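Local atomic coordinates of beta-agarase B (Zobellia galactanivorans, PDB entry 4ATF), a protein that hydrolyses the beta-1,4-galactosidic linkages of agarose at random with retention of anomeric configuration, giving mainly the tetramer. Residues R116-N121 / K196-F201; D127-S132 / D256-T261; D143-D148 / E262-R267. The protein carries 1 engineered substitution. One frame throughout, in Å; residues are numbered along the deposited sequence.

The three contacts, their centres about 15 to 16 Å apart, lead from a strand pair into the agarose-binding cleft of the GH16 sandwich. In interaction 1 the Val119 side chain is about 12 Å from the bound galactose and about 9 Å from the side chain of Asp143, the engineered residue at the probable proton-donor position. Interactions 2 and 3 form floor and wall of the cleft around the same galactose, with Asp127 OD1 3.1 Å from Asp143 OD1, like charges close together. Direct packing ties them: Val119 CG1 lies 3.5 Å from Gly146 CA, and Met120 CE 3.5 Å from Thr261 CG2; Asn121 OD1 probably accepts a hydrogen bond from Asp148 N. Strand 255-262 continues into interaction 3.

Interaction 1 of 3, residues R116-N121 / K196-F201; sequences RAKVMN and KEFHRF
Phe198 is held between two long basic side chains, which meet it with a methylene and a flat guanidinium face. Lys118 CB sits almost straight above the centre of the phenyl ring, 3.7 Å from its centroid, a CH-pi contact that suits the aliphatic stem of a lysine. The guanidinium of Arg116 lays one face over Phe198 CB, with CZ 3.5 Å from that carbon and its plane turned 16° from the ring. Its chain reaches there because CG stands opposite the backbone N (chi1 175°) and the rest stays extended to NE.

Beneath these side chains the backbones form an antiparallel pair. Ala117 and His199 exchange two hydrogen bonds, Ala117 N to His199 O and His199 N to Ala117 O, while Arg116 and Arg200 form the flanking non-hydrogen-bonded pair. This is the edge-to-edge pairing of strands 111-118 and 199-207 in the GH16 jelly-roll sandwich. The Phe201 ring brings its edge to the Ala117 carbonyl, with Phe201 CE2 3.8 Å from Ala117 O; a small alanine fits the buried place against Leu142. As regular pairing gives out, a water bridges Val119 N (3.0 Å) and Glu197 O.

Further out, Arg116 NH1 forms a salt bridge with Asp297, a ligand of the bound sodium ion; Arg200 pairs with Glu114, and His199 ND1 bonds to Asp216.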
loop_
_atom_site.group_PDB
_atom_site.type_symbol
_atom_site.label_atom_id
_atom_site.label_comp_id
_atom_site.label_asym_id
_atom_site.label_seq_id
_atom_site.Cartn_x
_atom_site.Cartn_y
_atom_site.Cartn_z
ATOM N N ARG A 116 -9.602 -5.077 -3.870
ATOM C CA ARG A 116 -10.498 -5.640 -2.902
ATOM C C ARG A 116 -9.643 -6.567 -1.980
ATOM O O ARG A 116 -9.068 -7.589 -2.439
ATOM C CB ARG A 116 -11.658 -6.383 -3.598
ATOM C CG ARG A 116 -12.617 -7.127 -2.601
ATOM C CD ARG A 116 -13.829 -7.748 -3.292
ATOM N NE ARG A 116 -14.904 -8.048 -2.277
ATOM C CZ ARG A 116 -15.096 -9.226 -1.710
ATOM N NH1 ARG A 116 -14.322 -10.269 -2.048
ATOM N NH2 ARG A 116 -16.066 -9.395 -0.807
ATOM N N ALA A 117 -9.511 -6.199 -0.699
ATOM C CA ALA A 117 -8.519 -6.847 0.152
ATOM C C ALA A 117 -9.028 -6.983 1.561
ATOM O O ALA A 117 -9.952 -6.236 2.011
ATOM C CB ALA A 117 -7.131 -6.002 0.154
ATOM N N LYS A 118 -8.406 -7.873 2.311
ATOM C CA LYS A 118 -8.757 -8.104 3.717
ATOM C C LYS A 118 -7.539 -7.873 4.618
ATOM O O LYS A 118 -6.597 -8.679 4.660
ATOM C CB LYS A 118 -9.335 -9.519 3.889
ATOM C CG LYS A 118 -9.865 -9.843 5.281
ATOM C CD LYS A 118 -10.446 -11.291 5.261
ATOM C CE LYS A 118 -10.444 -11.817 6.635
ATOM N NZ LYS A 118 -11.800 -11.539 7.021
ATOM N N VAL A 119 -7.573 -6.751 5.333
ATOM C CA VAL A 119 -6.459 -6.318 6.226
ATOM C C VAL A 119 -6.203 -7.461 7.235
ATOM O O VAL A 119 -7.192 -8.074 7.752
ATOM C CB VAL A 119 -6.881 -5.003 6.972
ATOM C CG1 VAL A 119 -5.835 -4.571 8.061
ATOM C CG2 VAL A 119 -7.079 -3.868 5.910
ATOM N N MET A 120 -4.936 -7.779 7.518
ATOM C CA MET A 120 -4.613 -8.819 8.510
ATOM C C MET A 120 -5.014 -8.494 9.954
ATOM O O MET A 120 -4.919 -7.338 10.383
ATOM C CB MET A 120 -3.095 -9.040 8.559
ATOM C CG MET A 120 -2.521 -9.490 7.234
ATOM S SD MET A 120 -0.746 -9.965 7.403
ATOM C CE MET A 120 -0.032 -8.316 7.779
ATOM N N ASN A 121 -5.341 -9.532 10.736
ATOM C CA ASN A 121 -5.486 -9.394 12.179
ATOM C C ASN A 121 -4.079 -9.523 12.811
ATOM O O ASN A 121 -3.805 -10.474 13.548
ATOM C CB ASN A 121 -6.411 -10.506 12.698
ATOM C CG ASN A 121 -6.771 -10.326 14.175
ATOM O OD1 ASN A 121 -6.448 -9.309 14.807
ATOM N ND2 ASN A 121 -7.405 -11.339 14.738
ATOM N N LYS A 196 -12.180 -7.696 9.575
ATOM C CA LYS A 196 -13.291 -8.643 9.602
ATOM C C LYS A 196 -13.752 -9.041 8.200
ATOM O O LYS A 196 -14.337 -10.106 8.067
ATOM C CB LYS A 196 -14.477 -8.089 10.404
ATOM C CG LYS A 196 -14.177 -7.922 11.912
ATOM C CD LYS A 196 -15.429 -7.609 12.689
ATOM C CE LYS A 196 -15.312 -8.194 14.119
ATOM N NZ LYS A 196 -14.660 -7.291 14.979
ATOM N N GLU A 197 -13.518 -8.208 7.179
ATOM C CA GLU A 197 -14.136 -8.447 5.837
ATOM C C GLU A 197 -13.253 -7.937 4.727
ATOM O O GLU A 197 -12.373 -7.141 4.985
ATOM C CB GLU A 197 -15.532 -7.744 5.698
ATOM C CG GLU A 197 -16.537 -8.063 6.744
ATOM C CD GLU A 197 -17.141 -9.431 6.661
ATOM O OE1 GLU A 197 -16.898 -10.219 5.712
ATOM O OE2 GLU A 197 -17.937 -9.711 7.558
ATOM N N PHE A 198 -13.453 -8.436 3.509
ATOM C CA PHE A 198 -12.921 -7.737 2.347
ATOM C C PHE A 198 -13.578 -6.395 2.158
ATOM O O PHE A 198 -14.817 -6.271 2.265
ATOM C CB PHE A 198 -13.105 -8.593 1.052
ATOM C CG PHE A 198 -12.128 -9.772 0.994
ATOM C CD1 PHE A 198 -12.462 -11.005 1.642
ATOM C CD2 PHE A 198 -10.871 -9.647 0.361
ATOM C CE1 PHE A 198 -11.570 -12.093 1.661
ATOM C CE2 PHE A 198 -10.005 -10.740 0.340
ATOM C CZ PHE A 198 -10.328 -11.944 1.006
ATOM N N HIS A 199 -12.770 -5.395 1.818
ATOM C CA HIS A 199 -13.285 -4.079 1.430
ATOM C C HIS A 199 -12.569 -3.623 0.160
ATOM O O HIS A 199 -11.497 -4.159 -0.249
ATOM C CB HIS A 199 -13.004 -3.059 2.576
ATOM C CG HIS A 199 -13.780 -3.342 3.833
ATOM N ND1 HIS A 199 -15.065 -2.868 4.046
ATOM C CD2 HIS A 199 -13.464 -4.051 4.931
ATOM C CE1 HIS A 199 -15.507 -3.283 5.222
ATOM N NE2 HIS A 199 -14.548 -4.002 5.786
ATOM N N ARG A 200 -13.133 -2.613 -0.474
ATOM C CA ARG A 200 -12.550 -2.067 -1.702
ATOM C C ARG A 200 -11.864 -0.751 -1.377
ATOM O O ARG A 200 -12.541 0.206 -0.968
ATOM C CB ARG A 200 -13.670 -1.788 -2.726
ATOM C CG ARG A 200 -14.240 -3.062 -3.390
ATOM C CD ARG A 200 -14.865 -2.680 -4.709
ATOM N NE ARG A 200 -16.094 -2.136 -4.461
ATOM C CZ ARG A 200 -16.658 -1.036 -4.932
ATOM N NH1 ARG A 200 -16.094 -0.076 -5.719
ATOM N NH2 ARG A 200 -17.872 -0.936 -4.489
ATOM N N PHE A 201 -10.554 -0.672 -1.593
ATOM C CA PHE A 201 -9.779 0.525 -1.361
ATOM C C PHE A 201 -9.243 1.028 -2.716
ATOM O O PHE A 201 -8.502 0.301 -3.387
ATOM C CB PHE A 201 -8.582 0.162 -0.439
ATOM C CG PHE A 201 -8.996 -0.480 0.848
ATOM C CD1 PHE A 201 -9.432 0.297 1.913
ATOM C CD2 PHE A 201 -8.981 -1.864 0.977
ATOM C CE1 PHE A 201 -9.832 -0.279 3.154
ATOM C CE2 PHE A 201 -9.361 -2.520 2.178
ATOM C CZ PHE A 201 -9.772 -1.723 3.325
HETATM O O HOH W 1 -10.091 -5.183 4.879
#

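Interaction 2 of 3, residues D127-S132 / D256-T261; sequences DVWLLS and DIIINT. With GAL (beta-D-galactopyranose), chain E; AAL (3,6-anhydro-alpha-L-galactopyranose), chain B.
Trp129 lays one face of its indole over Ile258, whose CB is 3.9 Å from the centroid of the five-membered ring, a CH-pi contact; Ile258 CG2 comes up to 3.3 Å from Trp129 NE1. The two belong to adjacent antiparallel strands in the cleft-lining layer of the GH16 jelly roll, joined by six backbone hydrogen bonds between Asp127 and Asn260, Trp129 and Ile258, and Leu131 and Asp256. With chi1 at 53° CG sits in the crowded position between backbone N and carbonyl carbon, and the indole leans across toward Ile258. Its opposite face is offered to the sugar: galactose C5 lies 3.7 Å above the ring plane, over the centre. A broad, flat tryptophan suits such a pyranose platform, and branched Ile258 supports it from below.

On the other side of the sheet Leu130 and Ile257 lie alongside each other, Leu130 CD2 3.7 Å from Ile257 CG1. With Val128 and Ile259 they give the sandwich a greasy interior. Back on the Trp129 face, Asp256 forms a salt bridge with Arg106 and a hydrogen bond with substrate-binding His60. Further along the cleft, Leu131 CD1 approaches the anhydrogalactose C6 to 3.9 Å.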
loop_
_atom_site.group_PDB
_atom_site.type_symbol
_atom_site.label_atom_id
_atom_site.label_comp_id
_atom_site.label_asym_id
_atom_site.label_seq_id
_atom_site.Cartn_x
_atom_site.Cartn_y
_atom_site.Cartn_z
ATOM N N ASP A 127 -0.363 -3.644 2.993
ATOM C CA ASP A 127 -0.093 -2.498 2.099
ATOM C C ASP A 127 -0.438 -2.786 0.639
ATOM O O ASP A 127 -0.049 -3.850 0.102
ATOM C CB ASP A 127 1.416 -2.189 2.130
ATOM C CG ASP A 127 1.896 -1.762 3.504
ATOM O OD1 ASP A 127 1.177 -0.959 4.126
ATOM O OD2 ASP A 127 2.992 -2.248 3.962
ATOM N N VAL A 128 -1.060 -1.799 -0.029
ATOM C CA VAL A 128 -1.133 -1.734 -1.482
ATOM C C VAL A 128 -0.729 -0.301 -1.802
ATOM O O VAL A 128 -1.381 0.656 -1.349
ATOM C CB VAL A 128 -2.592 -1.961 -1.993
ATOM C CG1 VAL A 128 -2.697 -1.790 -3.522
ATOM C CG2 VAL A 128 -3.093 -3.367 -1.576
ATOM N N TRP A 129 0.316 -0.127 -2.613
ATOM C CA TRP A 129 0.876 1.210 -2.832
ATOM C C TRP A 129 1.519 1.373 -4.204
ATOM O O TRP A 129 1.701 0.342 -4.942
ATOM C CB TRP A 129 1.812 1.589 -1.657
ATOM C CG TRP A 129 2.904 0.644 -1.296
ATOM C CD1 TRP A 129 2.796 -0.694 -0.921
ATOM C CD2 TRP A 129 4.298 0.967 -1.249
ATOM N NE1 TRP A 129 4.054 -1.191 -0.632
ATOM C CE2 TRP A 129 4.989 -0.189 -0.814
ATOM C CE3 TRP A 129 5.031 2.168 -1.493
ATOM C CZ2 TRP A 129 6.389 -0.214 -0.654
ATOM C CZ3 TRP A 129 6.433 2.156 -1.305
ATOM C CH2 TRP A 129 7.100 0.952 -0.891
ATOM N N LEU A 130 1.854 2.627 -4.580
ATOM C CA LEU A 130 2.467 2.952 -5.893
ATOM C C LEU A 130 3.782 3.644 -5.592
ATOM O O LEU A 130 3.835 4.503 -4.660
ATOM C CB LEU A 130 1.606 3.952 -6.697
ATOM C CG LEU A 130 0.146 3.483 -6.867
ATOM C CD1 LEU A 130 -0.618 4.614 -7.632
ATOM C CD2 LEU A 130 0.040 2.117 -7.603
ATOM N N LEU A 131 4.842 3.330 -6.338
ATOM C CA LEU A 131 6.190 3.940 -5.998
ATOM C C LEU A 131 6.916 4.195 -7.315
ATOM O O LEU A 131 7.009 3.258 -8.132
ATOM C CB LEU A 131 7.024 2.972 -5.128
ATOM C CG LEU A 131 8.414 3.440 -4.715
ATOM C CD1 LEU A 131 8.211 4.654 -3.798
ATOM C CD2 LEU A 131 9.139 2.294 -3.950
ATOM N N SER A 132 7.414 5.428 -7.561
ATOM C CA SER A 132 8.168 5.680 -8.784
ATOM C C SER A 132 9.483 4.857 -8.832
ATOM O O SER A 132 10.010 4.455 -7.791
ATOM C CB SER A 132 8.465 7.212 -8.939
ATOM O OG SER A 132 9.341 7.636 -7.866
ATOM N N ASP A 256 5.359 1.874 -10.162
ATOM C CA ASP A 256 5.148 0.460 -9.936
ATOM C C ASP A 256 3.994 0.264 -8.908
ATOM O O ASP A 256 3.829 1.053 -7.973
ATOM C CB ASP A 256 6.420 -0.148 -9.257
ATOM C CG ASP A 256 7.663 -0.185 -10.193
ATOM O OD1 ASP A 256 7.546 -0.218 -11.451
ATOM O OD2 ASP A 256 8.798 -0.211 -9.653
ATOM N N ILE A 257 3.216 -0.807 -9.052
ATOM C CA ILE A 257 2.210 -1.145 -8.068
ATOM C C ILE A 257 2.878 -2.154 -7.153
ATOM O O ILE A 257 3.503 -3.104 -7.640
ATOM C CB ILE A 257 0.983 -1.795 -8.751
ATOM C CG1 ILE A 257 0.357 -0.852 -9.810
ATOM C CG2 ILE A 257 -0.030 -2.293 -7.645
ATOM C CD1 ILE A 257 -0.765 -1.589 -10.656
ATOM N N ILE A 258 2.819 -1.946 -5.845
ATOM C CA ILE A 258 3.508 -2.870 -4.900
ATOM C C ILE A 258 2.419 -3.363 -3.913
ATOM O O ILE A 258 1.591 -2.555 -3.458
ATOM C CB ILE A 258 4.656 -2.129 -4.132
ATOM C CG1 ILE A 258 5.645 -1.496 -5.160
ATOM C CG2 ILE A 258 5.314 -3.033 -3.078
ATOM C CD1 ILE A 258 6.862 -0.792 -4.517
ATOM N N ILE A 259 2.403 -4.692 -3.630
ATOM C CA ILE A 259 1.512 -5.270 -2.615
ATOM C C ILE A 259 2.421 -6.015 -1.625
ATOM O O ILE A 259 3.179 -6.888 -2.052
ATOM C CB ILE A 259 0.472 -6.237 -3.275
ATOM C CG1 ILE A 259 -0.313 -5.472 -4.354
ATOM C CG2 ILE A 259 -0.436 -6.877 -2.139
ATOM C CD1 ILE A 259 -1.408 -6.296 -5.097
ATOM N N ASN A 260 2.339 -5.733 -0.320
ATOM C CA ASN A 260 3.209 -6.379 0.626
ATOM C C ASN A 260 2.655 -6.310 2.012
ATOM O O ASN A 260 1.551 -5.779 2.235
ATOM C CB ASN A 260 4.687 -5.822 0.553
ATOM C CG ASN A 260 4.864 -4.418 1.192
ATOM O OD1 ASN A 260 4.151 -4.038 2.098
ATOM N ND2 ASN A 260 5.868 -3.671 0.729
ATOM N N THR A 261 3.397 -6.919 2.947
ATOM C CA THR A 261 3.232 -6.622 4.379
ATOM C C THR A 261 4.582 -6.141 4.856
ATOM O O THR A 261 5.605 -6.436 4.181
ATOM C CB THR A 261 2.671 -7.818 5.223
ATOM O OG1 THR A 261 3.627 -8.894 5.259
ATOM C CG2 THR A 261 1.348 -8.348 4.576
HETATM C C1 GAL E . 4.645 4.134 2.964
HETATM C C2 GAL E . 6.151 4.255 3.146
HETATM C C3 GAL E . 7.011 3.276 2.340
HETATM C C4 GAL E . 6.499 1.865 2.688
HETATM C C5 GAL E . 4.956 1.816 2.488
HETATM C C6 GAL E . 4.348 0.417 2.697
HETATM O O2 GAL E . 6.448 5.540 2.681
HETATM O O3 GAL E . 8.351 3.504 2.808
HETATM O O4 GAL E . 6.791 1.634 4.041
HETATM O O5 GAL E . 4.215 2.806 3.214
HETATM O O6 GAL E . 2.962 0.579 2.389
HETATM C C1 AAL B . 9.269 3.992 1.807
HETATM C C2 AAL B . 10.594 4.377 2.530
HETATM C C3 AAL B . 11.732 4.431 1.457
HETATM C C4 AAL B . 11.902 3.219 0.617
HETATM C C5 AAL B . 10.571 3.157 -0.095
HETATM C C6 AAL B . 10.542 4.610 -0.648
HETATM O O2 AAL B . 10.897 3.393 3.516
HETATM O O3 AAL B . 11.311 5.334 0.367
HETATM O O4 AAL B . 12.963 3.140 -0.291
HETATM O O5 AAL B . 9.436 2.921 0.782
#

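Interaction 3 of 3, residues D143-D148 / E262-R267; sequences DAYGAD and EDQTWR. Engineered in segment 143-148: Asp143 (natural residue Glu). With GAL (beta-D-galactopyranose), chain E.
Tyr145 and segment 262-267 meet through side chains alone, for even the closest pair of CA atoms, those of Tyr145 and Glu262, are 9.7 Å apart. The phenol spans that gap. Arg267 passes obliquely by the ring, its CD 3.3 Å from Tyr145 CD2, and one face of its guanidinium rests over CD2 with the two planes 37° apart; a bend at chi3 (108°) brings the flat head round. Trp266 points its edge at the Tyr145 face in an offset edge-to-face pair, centroids 5.7 Å apart and planes at 85°. Arg267 CG covers one face of Trp266, so the three groups pack in series, Arg267 touching both rings. Gln264 meets the hydroxyl end of the phenol at about a right angle.

Tyr145, Gln264 and Trp266 line the agarose pocket together with Asp143 and Glu262. Substrate-binding Glu262 accepts a hydrogen bond from galactose O4 to OE1 at 2.6 Å. Asp143, engineered from the natural glutamate that is the probable proton donor, bonds through OD2 to His165.

The contact joins strand 137-145 to helix 265-268, which follows strand 255-262 after a two-residue link, with Gln264 at the N-cap position; Arg267 reaches Thr123 O and makes a cation-pi contact with Phe160 of helix 158-161.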
loop_
_atom_site.group_PDB
_atom_site.type_symbol
_atom_site.label_atom_id
_atom_site.label_comp_id
_atom_site.label_asym_id
_atom_site.label_seq_id
_atom_site.Cartn_x
_atom_site.Cartn_y
_atom_site.Cartn_z
ATOM N N ASP A 143 -3.014 1.208 3.622
ATOM C CA ASP A 143 -1.896 1.055 4.554
ATOM C C ASP A 143 -2.582 0.941 5.921
ATOM O O ASP A 143 -3.173 1.926 6.444
ATOM C CB ASP A 143 -0.911 2.260 4.468
ATOM C CG ASP A 143 0.117 2.291 5.663
ATOM O OD1 ASP A 143 0.657 1.296 6.147
ATOM O OD2 ASP A 143 0.452 3.366 6.120
ATOM N N ALA A 144 -2.633 -0.275 6.462
ATOM C CA ALA A 144 -3.457 -0.527 7.683
ATOM C C ALA A 144 -2.796 -1.542 8.577
ATOM O O ALA A 144 -2.186 -2.491 8.074
ATOM C CB ALA A 144 -4.925 -1.049 7.266
ATOM N N TYR A 145 -2.965 -1.355 9.887
ATOM C CA TYR A 145 -2.407 -2.212 10.953
ATOM C C TYR A 145 -3.651 -2.823 11.592
ATOM O O TYR A 145 -4.278 -2.211 12.459
ATOM C CB TYR A 145 -1.590 -1.348 11.964
ATOM C CG TYR A 145 -0.549 -0.520 11.237
ATOM C CD1 TYR A 145 -0.876 0.741 10.720
ATOM C CD2 TYR A 145 0.757 -1.011 10.970
ATOM C CE1 TYR A 145 0.046 1.512 10.005
ATOM C CE2 TYR A 145 1.711 -0.190 10.242
ATOM C CZ TYR A 145 1.333 1.048 9.779
ATOM O OH TYR A 145 2.201 1.873 9.040
ATOM N N GLY A 146 -4.058 -4.020 11.166
ATOM C CA GLY A 146 -5.398 -4.503 11.530
ATOM C C GLY A 146 -5.677 -5.183 12.874
ATOM O O GLY A 146 -6.852 -5.435 13.176
ATOM N N ALA A 147 -4.647 -5.517 13.666
ATOM C CA ALA A 147 -4.851 -6.416 14.840
ATOM C C ALA A 147 -5.920 -5.916 15.825
ATOM O O ALA A 147 -5.953 -4.697 16.147
ATOM C CB ALA A 147 -3.537 -6.637 15.633
ATOM N N ASP A 148 -6.741 -6.838 16.340
ATOM C CA ASP A 148 -7.622 -6.472 17.479
ATOM C C ASP A 148 -6.800 -6.187 18.759
ATOM O O ASP A 148 -7.193 -5.341 19.586
ATOM C CB ASP A 148 -8.562 -7.635 17.792
ATOM C CG ASP A 148 -9.586 -7.885 16.628
ATOM O OD1 ASP A 148 -9.976 -6.883 15.928
ATOM O OD2 ASP A 148 -10.016 -9.058 16.450
ATOM N N GLU A 262 4.612 -5.450 6.016
ATOM C CA GLU A 262 5.871 -4.819 6.528
ATOM C C GLU A 262 5.829 -4.735 8.034
ATOM O O GLU A 262 4.778 -4.414 8.618
ATOM C CB GLU A 262 6.107 -3.343 6.047
ATOM C CG GLU A 262 6.448 -3.180 4.605
ATOM C CD GLU A 262 6.608 -1.685 4.147
ATOM O OE1 GLU A 262 6.521 -0.760 4.967
ATOM O OE2 GLU A 262 6.723 -1.429 2.928
ATOM N N ASP A 263 6.971 -4.967 8.671
ATOM C CA ASP A 263 7.153 -4.471 10.022
ATOM C C ASP A 263 7.889 -3.112 9.893
ATOM O O ASP A 263 8.964 -3.069 9.310
ATOM C CB ASP A 263 8.035 -5.447 10.831
ATOM C CG ASP A 263 8.381 -4.892 12.190
ATOM O OD1 ASP A 263 9.452 -4.206 12.304
ATOM O OD2 ASP A 263 7.609 -5.193 13.151
ATOM N N GLN A 264 7.355 -2.025 10.447
ATOM C CA GLN A 264 8.046 -0.748 10.341
ATOM C C GLN A 264 8.793 -0.369 11.667
ATOM O O GLN A 264 8.347 -0.706 12.761
ATOM C CB GLN A 264 7.012 0.295 9.948
ATOM C CG GLN A 264 6.595 0.004 8.537
ATOM C CD GLN A 264 5.220 0.453 8.156
ATOM O OE1 GLN A 264 4.765 0.256 6.984
ATOM N NE2 GLN A 264 4.547 1.102 9.063
ATOM N N THR A 265 9.942 0.321 11.522
ATOM C CA THR A 265 10.756 0.721 12.689
ATOM C C THR A 265 9.989 1.560 13.743
ATOM O O THR A 265 10.142 1.380 14.957
ATOM C CB THR A 265 12.050 1.483 12.273
ATOM O OG1 THR A 265 12.756 0.671 11.339
ATOM C CG2 THR A 265 12.981 1.707 13.525
ATOM N N TRP A 266 9.127 2.459 13.305
ATOM C CA TRP A 266 8.431 3.296 14.309
ATOM C C TRP A 266 7.487 2.457 15.224
ATOM O O TRP A 266 7.068 2.949 16.294
ATOM C CB TRP A 266 7.654 4.445 13.628
ATOM C CG TRP A 266 6.412 4.068 12.819
ATOM C CD1 TRP A 266 6.378 3.602 11.544
ATOM C CD2 TRP A 266 5.035 4.126 13.253
ATOM N NE1 TRP A 266 5.048 3.342 11.135
ATOM C CE2 TRP A 266 4.214 3.685 12.156
ATOM C CE3 TRP A 266 4.412 4.526 14.437
ATOM C CZ2 TRP A 266 2.837 3.641 12.213
ATOM C CZ3 TRP A 266 2.997 4.472 14.505
ATOM C CH2 TRP A 266 2.225 4.027 13.391
ATOM N N ARG A 267 7.182 1.215 14.776
ATOM C CA ARG A 267 6.275 0.267 15.481
ATOM C C ARG A 267 7.105 -0.722 16.283
ATOM O O ARG A 267 6.828 -0.899 17.461
ATOM C CB ARG A 267 5.348 -0.539 14.511
ATOM C CG ARG A 267 4.345 0.194 13.560
ATOM C CD ARG A 267 3.269 -0.901 13.080
ATOM N NE ARG A 267 2.292 -0.368 13.845
ATOM C CZ ARG A 267 1.257 -0.818 14.484
ATOM N NH1 ARG A 267 0.696 0.224 15.038
ATOM N NH2 ARG A 267 0.728 -2.070 14.563
HETATM C C1 GAL E . 4.645 4.134 2.964
HETATM C C2 GAL E . 6.151 4.255 3.146
HETATM C C3 GAL E . 7.011 3.276 2.340
HETATM C C4 GAL E . 6.499 1.865 2.688
HETATM C C5 GAL E . 4.956 1.816 2.488
HETATM C C6 GAL E . 4.348 0.417 2.697
HETATM O O2 GAL E . 6.448 5.540 2.681
HETATM O O3 GAL E . 8.351 3.504 2.808
HETATM O O4 GAL E . 6.791 1.634 4.041
HETATM O O5 GAL E . 4.215 2.806 3.214
HETATM O O6 GAL E . 2.962 0.579 2.389
#